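Local coordinates for alpha-glucosidase (PDB 5HQA), which hydrolyses alpha-glucosidic linkages as a chloride-activated glycoside hydrolase of family 97, with a calcium ion bound beside its sugar pocket, at residues 130-135 and 227-232; 157-162 and 475-480; 172-177 and 182-187. All coordinates share one frame; numbering follows the deposited sequence.

Interaction 1 (130-135 and 227-232)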
loop_
_atom_site.group_PDB
_atom_site.type_symbol
_atom_site.label_atom_id
_atom_site.label_comp_id
_atom_site.label_asym_id
_atom_site.label_seq_id
_atom_site.Cartn_x
_atom_site.Cartn_y
_atom_site.Cartn_z
ATOM N N THR A 130 -2.581 -22.108 -10.274
ATOM C CA THR A 130 -3.139 -21.823 -8.957
ATOM C C THR A 130 -4.548 -21.257 -9.047
ATOM O O THR A 130 -4.794 -20.281 -9.762
ATOM C CB THR A 130 -2.246 -20.811 -8.248
ATOM O OG1 THR A 130 -0.903 -21.293 -8.259
ATOM C CG2 THR A 130 -2.733 -20.567 -6.799
ATOM N N GLU A 131 -5.463 -21.847 -8.283
ATOM C CA GLU A 131 -6.825 -21.348 -8.190
ATOM C C GLU A 131 -7.160 -20.985 -6.749
ATOM O O GLU A 131 -6.500 -21.420 -5.796
ATOM C CB GLU A 131 -7.848 -22.379 -8.705
ATOM C CG GLU A 131 -7.735 -22.695 -10.199
ATOM C CD GLU A 131 -8.540 -23.930 -10.592
ATOM O OE1 GLU A 131 -8.953 -24.706 -9.684
ATOM O OE2 GLU A 131 -8.753 -24.141 -11.812
ATOM N N PHE A 132 -8.207 -20.169 -6.618
ATOM C CA PHE A 132 -8.878 -19.865 -5.354
ATOM C C PHE A 132 -10.361 -20.078 -5.652
ATOM O O PHE A 132 -11.033 -19.167 -6.144
ATOM C CB PHE A 132 -8.583 -18.430 -4.893
ATOM C CG PHE A 132 -7.110 -18.089 -4.877
ATOM C CD1 PHE A 132 -6.473 -17.655 -6.027
ATOM C CD2 PHE A 132 -6.365 -18.215 -3.711
ATOM C CE1 PHE A 132 -5.121 -17.347 -6.013
ATOM C CE2 PHE A 132 -5.021 -17.908 -3.690
ATOM C CZ PHE A 132 -4.394 -17.475 -4.845
ATOM N N ALA A 133 -10.865 -21.286 -5.412
ATOM C CA ALA A 133 -12.254 -21.613 -5.728
ATOM C C ALA A 133 -13.119 -21.281 -4.516
ATOM O O ALA A 133 -13.110 -22.007 -3.513
ATOM C CB ALA A 133 -12.397 -23.080 -6.130
ATOM N N VAL A 134 -13.874 -20.194 -4.608
ATOM C CA VAL A 134 -14.663 -19.724 -3.475
ATOM C C VAL A 134 -15.953 -20.527 -3.379
ATOM O O VAL A 134 -16.716 -20.630 -4.352
ATOM C CB VAL A 134 -14.959 -18.224 -3.605
ATOM C CG1 VAL A 134 -15.811 -17.754 -2.428
ATOM C CG2 VAL A 134 -13.663 -17.449 -3.674
ATOM N N ASN A 135 -16.206 -21.079 -2.196
ATOM C CA ASN A 135 -17.430 -21.826 -1.952
ATOM C C ASN A 135 -18.612 -20.868 -1.810
ATOM O O ASN A 135 -18.486 -19.795 -1.213
ATOM C CB ASN A 135 -17.273 -22.667 -0.689
ATOM C CG ASN A 135 -18.363 -23.692 -0.547
ATOM O OD1 ASN A 135 -18.950 -24.131 -1.538
ATOM N ND2 ASN A 135 -18.652 -24.076 0.679
ATOM N N PRO A 227 6.440 -16.324 -5.446
ATOM C CA PRO A 227 6.035 -15.554 -4.267
ATOM C C PRO A 227 4.978 -16.323 -3.490
ATOM O O PRO A 227 4.412 -17.310 -3.962
ATOM C CB PRO A 227 5.467 -14.252 -4.854
ATOM C CG PRO A 227 6.027 -14.181 -6.270
ATOM C CD PRO A 227 6.142 -15.617 -6.707
ATOM N N TRP A 228 4.703 -15.858 -2.277
ATOM C CA TRP A 228 3.620 -16.436 -1.495
ATOM C C TRP A 228 2.271 -15.983 -2.044
ATOM O O TRP A 228 2.103 -14.829 -2.431
ATOM C CB TRP A 228 3.750 -16.013 -0.031
ATOM C CG TRP A 228 4.979 -16.552 0.618
ATOM C CD1 TRP A 228 6.215 -15.970 0.657
ATOM C CD2 TRP A 228 5.096 -17.799 1.316
ATOM N NE1 TRP A 228 7.098 -16.785 1.339
ATOM C CE2 TRP A 228 6.435 -17.910 1.754
ATOM C CE3 TRP A 228 4.197 -18.831 1.613
ATOM C CZ2 TRP A 228 6.898 -19.013 2.482
ATOM C CZ3 TRP A 228 4.658 -19.935 2.335
ATOM C CH2 TRP A 228 5.994 -20.016 2.756
ATOM N N ARG A 229 1.314 -16.902 -2.093
ATOM C CA ARG A 229 -0.090 -16.574 -2.325
ATOM C C ARG A 229 -0.765 -16.539 -0.962
ATOM O O ARG A 229 -0.574 -17.464 -0.165
ATOM C CB ARG A 229 -0.758 -17.618 -3.221
ATOM C CG ARG A 229 -0.395 -17.532 -4.698
ATOM C CD ARG A 229 1.034 -18.006 -5.004
ATOM N NE ARG A 229 1.399 -17.671 -6.383
ATOM C CZ ARG A 229 1.783 -16.454 -6.771
ATOM N NH1 ARG A 229 1.872 -15.460 -5.884
ATOM N NH2 ARG A 229 2.079 -16.232 -8.048
ATOM N N THR A 230 -1.513 -15.470 -0.666
ATOM C CA THR A 230 -2.052 -15.295 0.678
ATOM C C THR A 230 -3.572 -15.267 0.657
ATOM O O THR A 230 -4.185 -14.672 -0.236
ATOM C CB THR A 230 -1.522 -14.014 1.372
ATOM O OG1 THR A 230 -1.951 -12.845 0.664
ATOM C CG2 THR A 230 -0.006 -14.020 1.419
ATOM N N ILE A 231 -4.171 -15.919 1.654
ATOM C CA ILE A 231 -5.616 -15.947 1.840
ATOM C C ILE A 231 -5.881 -15.563 3.288
ATOM O O ILE A 231 -5.733 -16.392 4.194
ATOM C CB ILE A 231 -6.224 -17.315 1.517
ATOM C CG1 ILE A 231 -5.796 -17.771 0.111
ATOM C CG2 ILE A 231 -7.742 -17.242 1.635
ATOM C CD1 ILE A 231 -6.150 -19.229 -0.202
ATOM N N GLN A 232 -6.262 -14.309 3.518
ATOM C CA GLN A 232 -6.672 -13.889 4.849
ATOM C C GLN A 232 -8.124 -14.278 5.073
ATOM O O GLN A 232 -8.956 -14.155 4.169
ATOM C CB GLN A 232 -6.508 -12.377 5.013
ATOM C CG GLN A 232 -5.058 -11.915 4.978
ATOM C CD GLN A 232 -4.922 -10.434 5.257
ATOM O OE1 GLN A 232 -4.522 -9.646 4.389
ATOM N NE2 GLN A 232 -5.241 -10.048 6.480
#
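Apolar contact comes first here, and F132 supplies most of it: it sets the rim of its ring against the side chains of both R229 and I231. The CD2–CE2 side of the ring meets the outer branch of the isoleucine, with F132 CD2 3.7 Å from I231 CD1 and F132 CE2 3.9 Å from I231 CG1. The tip of the ring, F132 CZ, lies 4.0 Å from R229 CB, so the arginine is touched on its aliphatic stem and not on its charge. Both I231 CD1 and R229 CB sit at the ring edge, near its plane. F132 carries CG anti to its carbonyl carbon (chi1 -51°), and the ring extends from its own strand towards the facing one. A flat, rigid ring suits this place because it is long enough to bridge backbones whose CA atoms stay 8.8 Å apart at F132 and I231. T130 adds a looser touch, its methyl CG2 4.4 Å from R229 CG.

Polar contacts serve the ends of these side chains, and no hydrogen bond or salt bridge joins the two segments. The arginine chain bends at chi2 (73°), and its guanidinium, turned 67° from the phenylalanine ring, forms salt bridges through NE with E128 and through NH1 with E186. A buried positive charge is thereby matched by two carboxylates, while the methylene stem remains available to F132. T130 OG1 is likewise satisfied, by hydrogen bonds with Y112 and E128.

Backbone bonding follows the same division: F132 pairs with F205, whereas strand 224-234 belongs to the other sheet, next to strands 107-114 and 181-187. Two antiparallel sheets packed face to face through their side chains are typical of a beta-sandwich, here in the N-terminal domain of the galactose-mutarotase clan.

Interaction 2 (157-162 and 475-480)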
loop_
_atom_site.group_PDB
_atom_site.type_symbol
_atom_site.label_atom_id
_atom_site.label_comp_id
_atom_site.label_asym_id
_atom_site.label_seq_id
_atom_site.Cartn_x
_atom_site.Cartn_y
_atom_site.Cartn_z
ATOM N N TYR A 157 -13.402 1.569 -5.981
ATOM C CA TYR A 157 -13.798 0.184 -5.762
ATOM C C TYR A 157 -15.251 -0.051 -6.153
ATOM O O TYR A 157 -16.126 0.793 -5.913
ATOM C CB TYR A 157 -13.552 -0.206 -4.294
ATOM C CG TYR A 157 -12.087 -0.511 -4.106
ATOM C CD1 TYR A 157 -11.161 0.521 -3.961
ATOM C CD2 TYR A 157 -11.615 -1.822 -4.174
ATOM C CE1 TYR A 157 -9.805 0.257 -3.854
ATOM C CE2 TYR A 157 -10.264 -2.100 -4.071
ATOM C CZ TYR A 157 -9.363 -1.055 -3.906
ATOM O OH TYR A 157 -8.023 -1.323 -3.809
ATOM N N ASN A 158 -15.494 -1.204 -6.780
ATOM C CA ASN A 158 -16.837 -1.659 -7.114
ATOM C C ASN A 158 -17.379 -2.531 -5.993
ATOM O O ASN A 158 -16.638 -3.314 -5.402
ATOM C CB ASN A 158 -16.823 -2.477 -8.404
ATOM C CG ASN A 158 -16.205 -1.726 -9.557
ATOM O OD1 ASN A 158 -15.283 -2.219 -10.213
ATOM N ND2 ASN A 158 -16.703 -0.531 -9.814
ATOM N N THR A 159 -18.681 -2.411 -5.725
ATOM C CA THR A 159 -19.386 -3.269 -4.775
ATOM C C THR A 159 -20.338 -4.136 -5.588
ATOM O O THR A 159 -21.328 -3.630 -6.124
ATOM C CB THR A 159 -20.164 -2.444 -3.749
ATOM O OG1 THR A 159 -19.282 -1.529 -3.085
ATOM C CG2 THR A 159 -20.842 -3.366 -2.715
ATOM N N THR A 160 -20.021 -5.433 -5.727
ATOM C CA THR A 160 -20.850 -6.290 -6.579
ATOM C C THR A 160 -20.978 -7.684 -5.981
ATOM O O THR A 160 -20.203 -8.046 -5.083
ATOM C CB THR A 160 -20.254 -6.448 -7.985
ATOM O OG1 THR A 160 -19.128 -7.336 -7.918
ATOM C CG2 THR A 160 -19.798 -5.116 -8.575
ATOM N N PRO A 161 -21.923 -8.497 -6.463
ATOM C CA PRO A 161 -21.830 -9.951 -6.243
ATOM C C PRO A 161 -20.467 -10.475 -6.670
ATOM O O PRO A 161 -19.890 -10.015 -7.657
ATOM C CB PRO A 161 -22.944 -10.511 -7.128
ATOM C CG PRO A 161 -23.968 -9.382 -7.182
ATOM C CD PRO A 161 -23.156 -8.112 -7.180
ATOM N N LEU A 162 -19.946 -11.451 -5.917
ATOM C CA LEU A 162 -18.617 -11.984 -6.226
ATOM C C LEU A 162 -18.536 -12.518 -7.660
ATOM O O LEU A 162 -17.491 -12.401 -8.313
ATOM C CB LEU A 162 -18.254 -13.083 -5.226
ATOM C CG LEU A 162 -16.897 -13.774 -5.376
ATOM C CD1 LEU A 162 -15.751 -12.783 -5.237
ATOM C CD2 LEU A 162 -16.769 -14.877 -4.320
ATOM N N ILE A 475 -12.397 6.059 1.364
ATOM C CA ILE A 475 -11.469 5.706 2.439
ATOM C C ILE A 475 -11.876 4.383 3.083
ATOM O O ILE A 475 -11.030 3.519 3.352
ATOM C CB ILE A 475 -11.375 6.828 3.493
ATOM C CG1 ILE A 475 -11.010 8.171 2.838
ATOM C CG2 ILE A 475 -10.360 6.440 4.577
ATOM C CD1 ILE A 475 -9.721 8.131 2.021
ATOM N N SER A 476 -13.174 4.201 3.342
ATOM C CA SER A 476 -13.614 2.966 3.978
ATOM C C SER A 476 -13.521 1.772 3.037
ATOM O O SER A 476 -13.624 0.632 3.502
ATOM C CB SER A 476 -15.039 3.129 4.512
ATOM O OG SER A 476 -15.958 3.283 3.442
ATOM N N MET A 477 -13.342 2.003 1.732
ATOM C CA MET A 477 -12.958 0.921 0.827
ATOM C C MET A 477 -11.465 0.628 0.932
ATOM O O MET A 477 -11.061 -0.524 1.122
ATOM C CB MET A 477 -13.315 1.284 -0.616
ATOM C CG MET A 477 -14.798 1.358 -0.891
ATOM S SD MET A 477 -15.565 -0.280 -0.807
ATOM C CE MET A 477 -17.238 0.141 -1.336
ATOM N N LEU A 478 -10.634 1.671 0.808
ATOM C CA LEU A 478 -9.185 1.495 0.882
ATOM C C LEU A 478 -8.777 0.713 2.117
ATOM O O LEU A 478 -7.901 -0.159 2.051
ATOM C CB LEU A 478 -8.478 2.858 0.895
ATOM C CG LEU A 478 -8.496 3.688 -0.394
ATOM C CD1 LEU A 478 -7.814 5.044 -0.143
ATOM C CD2 LEU A 478 -7.820 2.943 -1.543
ATOM N N ALA A 479 -9.403 1.016 3.256
ATOM C CA ALA A 479 -8.962 0.450 4.529
ATOM C C ALA A 479 -9.027 -1.071 4.548
ATOM O O ALA A 479 -8.288 -1.705 5.307
ATOM C CB ALA A 479 -9.798 1.016 5.677
ATOM N N PHE A 480 -9.903 -1.679 3.746
ATOM C CA PHE A 480 -10.069 -3.129 3.754
ATOM C C PHE A 480 -9.638 -3.765 2.439
ATOM O O PHE A 480 -9.888 -4.958 2.211
ATOM C CB PHE A 480 -11.523 -3.499 4.070
ATOM C CG PHE A 480 -12.007 -2.976 5.396
ATOM C CD1 PHE A 480 -11.788 -3.698 6.563
ATOM C CD2 PHE A 480 -12.686 -1.761 5.474
ATOM C CE1 PHE A 480 -12.225 -3.219 7.784
ATOM C CE2 PHE A 480 -13.134 -1.269 6.694
ATOM C CZ PHE A 480 -12.909 -2.001 7.853
#
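M477 has CG anti to its carbonyl carbon and a bend at chi2 (-69°), which lays the chain beside Y157. The tyrosine's own CG also stands anti to the carbonyl carbon (chi1 -79°), and its ring points towards the helix. The contact is an interface between domains: 157-162 includes the outermost strand of an N-terminal beta-sandwich sheet, and helix 474-478 belongs to the region of the catalytic TIM barrel.

Y157 and M477 run past one another in opposite directions. The methionine lies along the root of the tyrosine, with M477 CG 3.9 Å and M477 SD 4.0 Å from Y157 CB. M477 CB approaches the ring obliquely, 4.1 Å from Y157 CD1. An unbranched, flexible thioether suits this place, since it can follow the tyrosine stem and still reach T159, two residues further along the chain. Further out, Y157 CE1 meets L478 CD2 at 4.1 Å. The leucine leaves its backbone away from 157-162, but its branched end reaches back to cross the tyrosine at about a right angle. Tyrosine suits its position by offering a long surface, stem to M477 and ring to L478.

Neighbouring elements close the interface. W143, on the adjoining strand 141-144, touches both M477 and T159, and T481 packs against Y157. The M477 side chain lies about 4 Å from G565 and about 6 Å from the bound magnesium ion, so M477 is close to this metal site, whose ligands are G565, D566 and D592.

No hydrogen bond joins the two segments. T159 lies on the exposed margin, where a small polar residue is tolerated, and turns its hydroxyl to the methionine: T159 OG1 is 3.2 Å from the terminal methyl M477 CE.

Interaction 3 (172-177 and 182-187)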
loop_
_atom_site.group_PDB
_atom_site.type_symbol
_atom_site.label_atom_id
_atom_site.label_comp_id
_atom_site.label_asym_id
_atom_site.label_seq_id
_atom_site.Cartn_x
_atom_site.Cartn_y
_atom_site.Cartn_z
ATOM N N PHE A 172 -7.703 -8.608 -2.939
ATOM C CA PHE A 172 -9.054 -8.831 -3.440
ATOM C C PHE A 172 -9.884 -9.315 -2.260
ATOM O O PHE A 172 -9.685 -10.439 -1.783
ATOM C CB PHE A 172 -9.038 -9.853 -4.574
ATOM C CG PHE A 172 -10.402 -10.244 -5.058
ATOM C CD1 PHE A 172 -11.316 -9.273 -5.456
ATOM C CD2 PHE A 172 -10.763 -11.583 -5.153
ATOM C CE1 PHE A 172 -12.579 -9.636 -5.928
ATOM C CE2 PHE A 172 -12.025 -11.954 -5.621
ATOM C CZ PHE A 172 -12.931 -10.977 -6.011
ATOM N N THR A 173 -10.801 -8.467 -1.789
ATOM C CA THR A 173 -11.521 -8.675 -0.536
ATOM C C THR A 173 -13.000 -8.927 -0.791
ATOM O O THR A 173 -13.633 -8.231 -1.590
ATOM C CB THR A 173 -11.347 -7.453 0.369
ATOM O OG1 THR A 173 -9.955 -7.295 0.659
ATOM C CG2 THR A 173 -12.129 -7.613 1.673
ATOM N N PHE A 174 -13.558 -9.912 -0.094
ATOM C CA PHE A 174 -14.972 -10.217 -0.235
ATOM C C PHE A 174 -15.462 -10.859 1.058
ATOM O O PHE A 174 -14.675 -11.189 1.950
ATOM C CB PHE A 174 -15.215 -11.118 -1.460
ATOM C CG PHE A 174 -14.450 -12.422 -1.415
ATOM C CD1 PHE A 174 -13.150 -12.498 -1.912
ATOM C CD2 PHE A 174 -15.032 -13.562 -0.880
ATOM C CE1 PHE A 174 -12.451 -13.699 -1.870
ATOM C CE2 PHE A 174 -14.338 -14.758 -0.833
ATOM C CZ PHE A 174 -13.053 -14.825 -1.327
ATOM N N LYS A 175 -16.780 -11.014 1.173
ATOM C CA LYS A 175 -17.353 -11.740 2.298
ATOM C C LYS A 175 -18.346 -12.762 1.769
ATOM O O LYS A 175 -18.983 -12.552 0.734
ATOM C CB LYS A 175 -18.049 -10.811 3.307
ATOM C CG LYS A 175 -19.269 -10.110 2.766
ATOM C CD LYS A 175 -20.015 -9.366 3.875
ATOM C CE LYS A 175 -21.241 -8.660 3.311
ATOM N NZ LYS A 175 -21.983 -7.890 4.353
ATOM N N ASN A 176 -18.465 -13.883 2.474
ATOM C CA ASN A 176 -19.476 -14.847 2.076
ATOM C C ASN A 176 -20.748 -14.590 2.882
ATOM O O ASN A 176 -20.817 -13.678 3.714
ATOM C CB ASN A 176 -18.946 -16.288 2.186
ATOM C CG ASN A 176 -18.721 -16.761 3.620
ATOM O OD1 ASN A 176 -19.245 -16.200 4.579
ATOM N ND2 ASN A 176 -17.943 -17.840 3.759
ATOM N N GLN A 177 -21.786 -15.381 2.614
ATOM C CA GLN A 177 -23.076 -15.089 3.219
ATOM C C GLN A 177 -23.068 -15.314 4.725
ATOM O O GLN A 177 -23.860 -14.683 5.432
ATOM C CB GLN A 177 -24.168 -15.929 2.567
ATOM C CG GLN A 177 -25.551 -15.321 2.726
ATOM C CD GLN A 177 -26.629 -16.160 2.073
ATOM O OE1 GLN A 177 -26.645 -17.390 2.213
ATOM N NE2 GLN A 177 -27.530 -15.504 1.339
ATOM N N ILE A 182 -12.796 -12.538 3.577
ATOM C CA ILE A 182 -11.643 -13.192 2.975
ATOM C C ILE A 182 -10.953 -12.182 2.071
ATOM O O ILE A 182 -11.615 -11.374 1.412
ATOM C CB ILE A 182 -12.065 -14.450 2.185
ATOM C CG1 ILE A 182 -12.742 -15.452 3.123
ATOM C CG2 ILE A 182 -10.863 -15.078 1.470
ATOM C CD1 ILE A 182 -13.288 -16.682 2.428
ATOM N N SER A 183 -9.623 -12.219 2.042
ATOM C CA SER A 183 -8.885 -11.357 1.128
ATOM C C SER A 183 -7.718 -12.133 0.548
ATOM O O SER A 183 -6.951 -12.751 1.295
ATOM C CB SER A 183 -8.384 -10.097 1.837
ATOM O OG SER A 183 -7.868 -9.173 0.891
ATOM N N ILE A 184 -7.575 -12.082 -0.775
ATOM C CA ILE A 184 -6.525 -12.794 -1.494
ATOM C C ILE A 184 -5.477 -11.784 -1.943
ATOM O O ILE A 184 -5.819 -10.723 -2.480
ATOM C CB ILE A 184 -7.107 -13.566 -2.692
ATOM C CG1 ILE A 184 -8.154 -14.568 -2.195
ATOM C CG2 ILE A 184 -5.994 -14.281 -3.486
ATOM C CD1 ILE A 184 -8.955 -15.193 -3.308
ATOM N N HIS A 185 -4.206 -12.115 -1.737
ATOM C CA HIS A 185 -3.122 -11.210 -2.100
ATOM C C HIS A 185 -1.871 -12.067 -2.290
ATOM O O HIS A 185 -1.970 -13.284 -2.487
ATOM C CB HIS A 185 -3.001 -10.111 -1.028
ATOM C CG HIS A 185 -2.058 -9.000 -1.378
ATOM N ND1 HIS A 185 -2.089 -8.338 -2.589
ATOM C CD2 HIS A 185 -1.065 -8.422 -0.657
ATOM C CE1 HIS A 185 -1.150 -7.409 -2.601
ATOM N NE2 HIS A 185 -0.515 -7.437 -1.441
ATOM N N GLU A 186 -0.697 -11.443 -2.261
ATOM C CA GLU A 186 0.543 -12.199 -2.337
ATOM C C GLU A 186 1.614 -11.476 -1.529
ATOM O O GLU A 186 1.475 -10.297 -1.187
ATOM C CB GLU A 186 0.975 -12.435 -3.793
ATOM C CG GLU A 186 1.015 -11.223 -4.681
ATOM C CD GLU A 186 1.436 -11.579 -6.110
ATOM O OE1 GLU A 186 1.010 -10.873 -7.047
ATOM O OE2 GLU A 186 2.192 -12.561 -6.298
ATOM N N ALA A 187 2.684 -12.200 -1.205
ATOM C CA ALA A 187 3.747 -11.636 -0.389
ATOM C C ALA A 187 5.104 -11.975 -0.989
ATOM O O ALA A 187 5.293 -13.063 -1.545
ATOM C CB ALA A 187 3.665 -12.146 1.065
#
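F174 lays its ring over I182, the partner directly opposite it in an antiparallel beta hairpin formed by strands 172-175 and 181-187. I182 CB sits over one face of the ring, displaced toward the rim, in a CH-pi contact 4.0 Å from the F174 centroid. Its methyl I182 CG2 comes to 3.6 Å from F174 CZ. The phenylalanine achieves this by placing CG between backbone N and carbonyl carbon (chi1 58°), which swings the ring across to the facing strand. The same ring turns an edge to I184, where F174 CE1 lies 4.1 Å from I184 CD1.

F172 stands on this face too, its CG anti to N (chi1 174°). The edge of its ring meets I184, F172 CD2 being 4.4 Å from I184 CD1, and the ring also meets F205 of the opposing sheet. Beta-branched isoleucines and flat rings suit this buried side, which looks into the sandwich and includes the packing of I182 on I231.

Beneath them the strands run nearly antiparallel, their directions 164° apart, joined by four nearly straight hydrogen bonds, two for F172 with I184 and two for F174 with I182. Between these pairs, T173 and S183 form a non-hydrogen-bonded pair on the other face. There small hydroxyl residues suit the close strands and helix 482-485: T173 OG1 and S183 OG are 2.8 Å apart, and T173 OG1 also hydrogen-bonds F480 O.

Overall arrangement
The three contacts lead from the interior of the N-terminal sandwich to its border with the barrel. The centres of interactions 1 and 3 are about 8 Å apart; strand 224-234 and the hairpin of interaction 3 are neighbours in one sheet, with 130-135 on the opposing sheet. The centre of interaction 2 lies about 11 Å from that of interaction 3 and about 19 Å from that of interaction 1, at edge strand 158-161. L162 touches V134, F172 and F174, and T173 OG1 to F480 O ties interactions 2 and 3. Along the chain the hairpin falls between the paired segments of both other contacts, whose segments alternate. Contacts thus run unbroken from sandwich interior to catalytic region.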